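Local coordinates for polysaccharide deacetylase-like protein (Bacillus anthracis, PDB 4V33), which binds zinc and is probably a polysaccharide deacetylase, one of two such putative enzymes required for osmotic stability and maintenance of cell shape in the bacterium, at residues E45-P53 / T62-D70. Residues are numbered along the deposited sequence; the frame is centred on the assembly and turned at random.
Sequences EQGKISYNP and TIHMTDIKD
Ile-49 and Met-65 form a non-hydrogen-bonded antiparallel pair whose side chains share one face of the sheet with Tyr-51 and Ile-63. This is the buried, apolar side, turned toward strands 115-124 and 74-81: CG2 of Ile-49 lies 3.9 Å from CG2 of Ile-63, the two isoleucines side by side and pointing the same way, while Met-65, in one of its two conformers, brings CE to 4.0 Å from CG1 of Ile-49. Ile-119 touches both isoleucines from strand 115-124, and Tyr-77 covers Ile-63 and Met-65. Backbone bonds at Lys-48/Thr-66 and Ser-50/His-64 fix the register, the straightest being Ser-50 N to His-64 O (173° at the hydrogen).

The other face is looser and watered. One water donates to Lys-48 O and also bonds Ser-50 OG and Thr-66 OG1. Lys-48 merely lays CG 3.3 Å from Asp-67 OD2; its NZ stays 6.6 Å from that oxygen, too far for a salt bridge. At Gly-47 the regular strand pairing ends, and a second water joins Gly-47 N to Asp-67 O.

Past this point Gln-46, extended past CG, crosses to Asp-70 at about a right angle. Its OE1 accepts from Lys-69 N and, on an in-plane lone pair, from Asp-70 N at 2.9 Å; NE2 donates to the anti lone pair of Asp-70 OD2 at 2.8 Å. Three bonds thus fix the amide's rotation, and Lys-125 pairs with the other carboxylate oxygen. This is an antiparallel beta-hairpin at the edge of a three-stranded sheet, packed against a four-stranded one, consistent with the sandwich of a fibronectin type III domain.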
ATOM      1  N   GLU A  45     -27.503 -10.190  12.891  1.00 60.11           N
ATOM      2  CA  GLU A  45     -28.554 -10.872  13.637  1.00 54.36           C
ATOM      3  C   GLU A  45     -29.415 -11.748  12.731  1.00 46.61           C
ATOM      4  O   GLU A  45     -29.768 -12.863  13.103  1.00 43.32           O
ATOM      5  CB  GLU A  45     -29.423  -9.869  14.401  1.00 58.29           C
ATOM      6  CG  GLU A  45     -30.570 -10.503  15.173  1.00 56.66           C
ATOM      7  CD  GLU A  45     -30.507 -10.216  16.663  1.00 67.07           C
ATOM      8  OE1 GLU A  45     -29.467  -9.709  17.134  1.00 70.83           O
ATOM      9  OE2 GLU A  45     -31.503 -10.495  17.365  1.00 69.46           O
ATOM     10  N   GLN A  46     -29.760 -11.246  11.548  1.00 32.83           N
ATOM     11  CA  GLN A  46     -30.455 -12.074  10.560  1.00 33.93           C
ATOM     12  C   GLN A  46     -30.186 -11.616   9.130  1.00 31.04           C
ATOM     13  O   GLN A  46     -29.893 -10.442   8.878  1.00 31.05           O
ATOM     14  CB  GLN A  46     -31.964 -12.130  10.828  1.00 35.42           C
ATOM     15  CG  GLN A  46     -32.688 -10.841  10.510  1.00 32.31           C
ATOM     16  CD  GLN A  46     -34.197 -10.957  10.630  1.00 33.97           C
ATOM     17  OE1 GLN A  46     -34.869 -11.468   9.731  1.00 35.66           O
ATOM     18  NE2 GLN A  46     -34.740 -10.472  11.741  1.00 28.94           N
ATOM     19  N   GLY A  47     -30.283 -12.555   8.196  1.00 33.18           N
ATOM     20  CA  GLY A  47     -30.082 -12.259   6.792  1.00 30.53           C
ATOM     21  C   GLY A  47     -28.632 -12.348   6.362  1.00 31.94           C
ATOM     22  O   GLY A  47     -27.718 -12.409   7.186  1.00 30.87           O
ATOM     23  N   LYS A  48     -28.424 -12.367   5.053  1.00 30.65           N
ATOM     24  CA  LYS A  48     -27.085 -12.413   4.493  1.00 30.79           C
ATOM     25  C   LYS A  48     -27.013 -11.478   3.304  1.00 30.28           C
ATOM     26  O   LYS A  48     -27.868 -11.516   2.421  1.00 32.44           O
ATOM     27  CB  LYS A  48     -26.724 -13.838   4.066  1.00 39.31           C
ATOM     28  CG  LYS A  48     -26.645 -14.830   5.218  1.00 51.87           C
ATOM     29  CD  LYS A  48     -25.438 -14.561   6.110  1.00 59.04           C
ATOM     30  CE  LYS A  48     -24.140 -14.979   5.429  1.00 64.89           C
ATOM     31  NZ  LYS A  48     -22.957 -14.852   6.328  1.00 63.77           N
ATOM     32  N   ILE A  49     -26.001 -10.622   3.306  1.00 29.03           N
ATOM     33  CA  ILE A  49     -25.749  -9.730   2.192  1.00 25.26           C
ATOM     34  C   ILE A  49     -24.856 -10.443   1.189  1.00 33.04           C
ATOM     35  O   ILE A  49     -23.844 -11.034   1.564  1.00 34.78           O
ATOM     36  CB  ILE A  49     -25.042  -8.452   2.665  1.00 25.00           C
ATOM     37  CG1 ILE A  49     -25.959  -7.653   3.595  1.00 25.67           C
ATOM     38  CG2 ILE A  49     -24.598  -7.611   1.472  1.00 27.12           C
ATOM     39  CD1 ILE A  49     -25.248  -6.549   4.347  1.00 26.30           C
ATOM     40  N   SER A  50     -25.243 -10.410  -0.080  1.00 30.47           N
ATOM     41  CA  SER A  50     -24.366 -10.894  -1.143  1.00 30.23           C
ATOM     42  C   SER A  50     -24.374  -9.899  -2.291  1.00 29.74           C
ATOM     43  O   SER A  50     -25.134  -8.930  -2.285  1.00 29.20           O
ATOM     44  CB  SER A  50     -24.798 -12.275  -1.631  1.00 37.38           C
ATOM     45  OG  SER A  50     -26.091 -12.227  -2.204  1.00 40.08           O
ATOM     46  N   TYR A  51     -23.514 -10.130  -3.275  1.00 30.00           N
ATOM     47  CA  TYR A  51     -23.476  -9.278  -4.452  1.00 31.99           C
ATOM     48  C   TYR A  51     -22.932 -10.054  -5.638  1.00 29.68           C
ATOM     49  O   TYR A  51     -22.236 -11.059  -5.469  1.00 33.07           O
ATOM     50  CB  TYR A  51     -22.640  -8.016  -4.200  1.00 29.77           C
ATOM     51  CG  TYR A  51     -21.308  -8.269  -3.534  1.00 29.00           C
ATOM     52  CD1 TYR A  51     -20.180  -8.555  -4.287  1.00 29.81           C
ATOM     53  CD2 TYR A  51     -21.176  -8.209  -2.151  1.00 35.14           C
ATOM     54  CE1 TYR A  51     -18.955  -8.787  -3.685  1.00 35.81           C
ATOM     55  CE2 TYR A  51     -19.955  -8.440  -1.540  1.00 40.99           C
ATOM     56  CZ  TYR A  51     -18.849  -8.725  -2.312  1.00 43.36           C
ATOM     57  OH  TYR A  51     -17.629  -8.956  -1.719  1.00 49.40           O
ATOM     58  N   ASN A  52     -23.268  -9.602  -6.840  1.00 31.14           N
ATOM     59  CA  ASN A  52     -22.727 -10.220  -8.041  1.00 32.02           C
ATOM     60  C   ASN A  52     -21.206 -10.133  -8.021  1.00 31.60           C
ATOM     61  O   ASN A  52     -20.650  -9.107  -7.635  1.00 29.34           O
ATOM     62  CB  ASN A  52     -23.291  -9.553  -9.295  1.00 36.33           C
ATOM     63  CG  ASN A  52     -24.795  -9.690  -9.401  1.00 39.15           C
ATOM     64  OD1 ASN A  52     -25.402 -10.523  -8.730  1.00 41.10           O
ATOM     65  ND2 ASN A  52     -25.405  -8.873 -10.250  1.00 42.42           N
ATOM     66  N   PRO A  53     -20.526 -11.218  -8.420  1.00 33.53           N
ATOM     67  CA  PRO A  53     -19.061 -11.273  -8.364  1.00 33.49           C
ATOM     68  C   PRO A  53     -18.396 -10.088  -9.057  1.00 32.68           C
ATOM     69  O   PRO A  53     -18.866  -9.631 -10.099  1.00 33.12           O
ATOM     70  CB  PRO A  53     -18.735 -12.562  -9.117  1.00 38.01           C
ATOM     71  CG  PRO A  53     -19.927 -13.420  -8.906  1.00 37.61           C
ATOM     72  CD  PRO A  53     -21.109 -12.487  -8.891  1.00 33.76           C
ATOM     73  N   THR A  62     -24.452  -5.622  -8.202  1.00 25.75           N
ATOM     74  CA  THR A  62     -25.774  -5.552  -7.601  1.00 28.02           C
ATOM     75  C   THR A  62     -25.763  -6.282  -6.268  1.00 27.40           C
ATOM     76  O   THR A  62     -25.297  -7.417  -6.176  1.00 30.23           O
ATOM     77  CB  THR A  62     -26.845  -6.165  -8.518  1.00 30.62           C
ATOM     78  OG1 THR A  62     -26.838  -5.482  -9.779  1.00 33.73           O
ATOM     79  CG2 THR A  62     -28.224  -6.050  -7.886  1.00 29.91           C
ATOM     80  N   ILE A  63     -26.276  -5.620  -5.236  1.00 27.78           N
ATOM     81  CA  ILE A  63     -26.345  -6.195  -3.898  1.00 26.98           C
ATOM     82  C   ILE A  63     -27.702  -6.863  -3.680  1.00 26.62           C
ATOM     83  O   ILE A  63     -28.728  -6.362  -4.135  1.00 28.31           O
ATOM     84  CB  ILE A  63     -26.114  -5.100  -2.829  1.00 25.74           C
ATOM     85  CG1 ILE A  63     -24.715  -4.497  -2.990  1.00 25.84           C
ATOM     86  CG2 ILE A  63     -26.298  -5.655  -1.420  1.00 30.29           C
ATOM     87  CD1 ILE A  63     -24.510  -3.205  -2.218  1.00 30.24           C
ATOM     88  N   HIS A  64     -27.702  -8.005  -3.000  1.00 27.23           N
ATOM     89  CA  HIS A  64     -28.944  -8.695  -2.675  1.00 31.52           C
ATOM     90  C   HIS A  64     -28.943  -9.116  -1.217  1.00 30.25           C
ATOM     91  O   HIS A  64     -27.885  -9.200  -0.587  1.00 31.35           O
ATOM     92  CB  HIS A  64     -29.105  -9.951  -3.531  1.00 37.25           C
ATOM     93  CG  HIS A  64     -28.992  -9.706  -5.003  1.00 45.81           C
ATOM     94  ND1 HIS A  64     -30.063  -9.314  -5.776  1.00 48.52           N
ATOM     95  CD2 HIS A  64     -27.936  -9.808  -5.844  1.00 43.15           C
ATOM     96  CE1 HIS A  64     -29.672  -9.184  -7.031  1.00 42.55           C
ATOM     97  NE2 HIS A  64     -28.386  -9.475  -7.099  1.00 46.58           N
ATOM     98  N   MET A  65     -30.129  -9.402  -0.689  1.00 29.17           N
ATOM     99  CA  MET A  65     -30.228 -10.017   0.623  0.50 31.33           C
ATOM    100  C   MET A  65     -30.964 -11.346   0.547  1.00 36.44           C
ATOM    101  O   MET A  65     -31.968 -11.475  -0.155  1.00 39.09           O
ATOM    102  CB  MET A  65     -30.940  -9.107   1.618  0.50 35.25           C
ATOM    103  CG  MET A  65     -30.998  -9.703   3.017  0.50 45.23           C
ATOM    104  SD  MET A  65     -29.789  -8.998   4.142  0.50 46.26           S
ATOM    105  CE  MET A  65     -29.945  -7.321   3.604  0.50 21.40           C
ATOM    106  N   THR A  66     -30.461 -12.331   1.278  1.00 32.30           N
ATOM    107  CA  THR A  66     -31.145 -13.608   1.399  1.00 33.87           C
ATOM    108  C   THR A  66     -31.270 -13.987   2.868  1.00 35.77           C
ATOM    109  O   THR A  66     -30.779 -13.273   3.744  1.00 33.06           O
ATOM    110  CB  THR A  66     -30.404 -14.721   0.636  1.00 39.35           C
ATOM    111  OG1 THR A  66     -29.023 -14.729   1.021  1.00 39.96           O
ATOM    112  CG2 THR A  66     -30.504 -14.487  -0.863  1.00 43.76           C
ATOM    113  N   ASP A  67     -31.952 -15.099   3.128  1.00 35.69           N
ATOM    114  CA  ASP A  67     -32.051 -15.665   4.470  1.00 37.90           C
ATOM    115  C   ASP A  67     -32.702 -14.730   5.492  1.00 37.54           C
ATOM    116  O   ASP A  67     -32.447 -14.845   6.691  1.00 38.11           O
ATOM    117  CB  ASP A  67     -30.671 -16.108   4.972  1.00 37.86           C
ATOM    118  CG  ASP A  67     -29.973 -17.054   4.011  1.00 52.22           C
ATOM    119  OD1 ASP A  67     -30.667 -17.828   3.320  1.00 59.32           O
ATOM    120  OD2 ASP A  67     -28.725 -17.022   3.946  1.00 55.91           O
ATOM    121  N   ILE A  68     -33.537 -13.807   5.023  1.00 31.89           N
ATOM    122  CA  ILE A  68     -34.267 -12.929   5.936  1.00 30.16           C
ATOM    123  C   ILE A  68     -35.378 -13.715   6.605  1.00 35.19           C
ATOM    124  O   ILE A  68     -36.102 -14.459   5.943  1.00 36.58           O
ATOM    125  CB  ILE A  68     -34.895 -11.727   5.221  1.00 34.83           C
ATOM    126  CG1 ILE A  68     -33.829 -10.913   4.497  1.00 41.59           C
ATOM    127  CG2 ILE A  68     -35.612 -10.826   6.223  1.00 30.79           C
ATOM    128  CD1 ILE A  68     -34.377  -9.666   3.832  1.00 46.54           C
ATOM    129  N   LYS A  69     -35.516 -13.548   7.916  1.00 30.98           N
ATOM    130  CA  LYS A  69     -36.552 -14.256   8.656  1.00 37.61           C
ATOM    131  C   LYS A  69     -37.817 -13.429   8.855  1.00 35.59           C
ATOM    132  O   LYS A  69     -38.911 -13.943   8.711  1.00 36.18           O
ATOM    133  CB  LYS A  69     -36.007 -14.776   9.986  1.00 43.01           C
ATOM    134  CG  LYS A  69     -34.909 -15.809   9.794  1.00 46.35           C
ATOM    135  CD  LYS A  69     -35.347 -16.884   8.799  1.00 50.07           C
ATOM    136  CE  LYS A  69     -34.157 -17.582   8.161  1.00 53.04           C
ATOM    137  NZ  LYS A  69     -34.585 -18.624   7.181  1.00 61.33           N
ATOM    138  N   ASP A  70     -37.672 -12.149   9.171  1.00 27.91           N
ATOM    139  CA  ASP A  70     -38.831 -11.274   9.298  1.00 27.85           C
ATOM    140  C   ASP A  70     -39.465 -10.963   7.943  1.00 27.26           C
ATOM    141  O   ASP A  70     -38.788 -10.937   6.912  1.00 32.01           O
ATOM    142  CB  ASP A  70     -38.422  -9.945   9.952  1.00 29.06           C
ATOM    143  CG  ASP A  70     -38.529  -9.970  11.467  1.00 32.39           C
ATOM    144  OD1 ASP A  70     -39.623  -9.670  11.988  1.00 42.74           O
ATOM    145  OD2 ASP A  70     -37.517 -10.269  12.135  1.00 34.15           O
TER
HETATM  146  O   HOH W   1     -31.084 -15.236   8.713  1.00 36.54           O
HETATM  147  O   HOH W   2     -27.589 -12.836  -0.156  0.54 29.52           O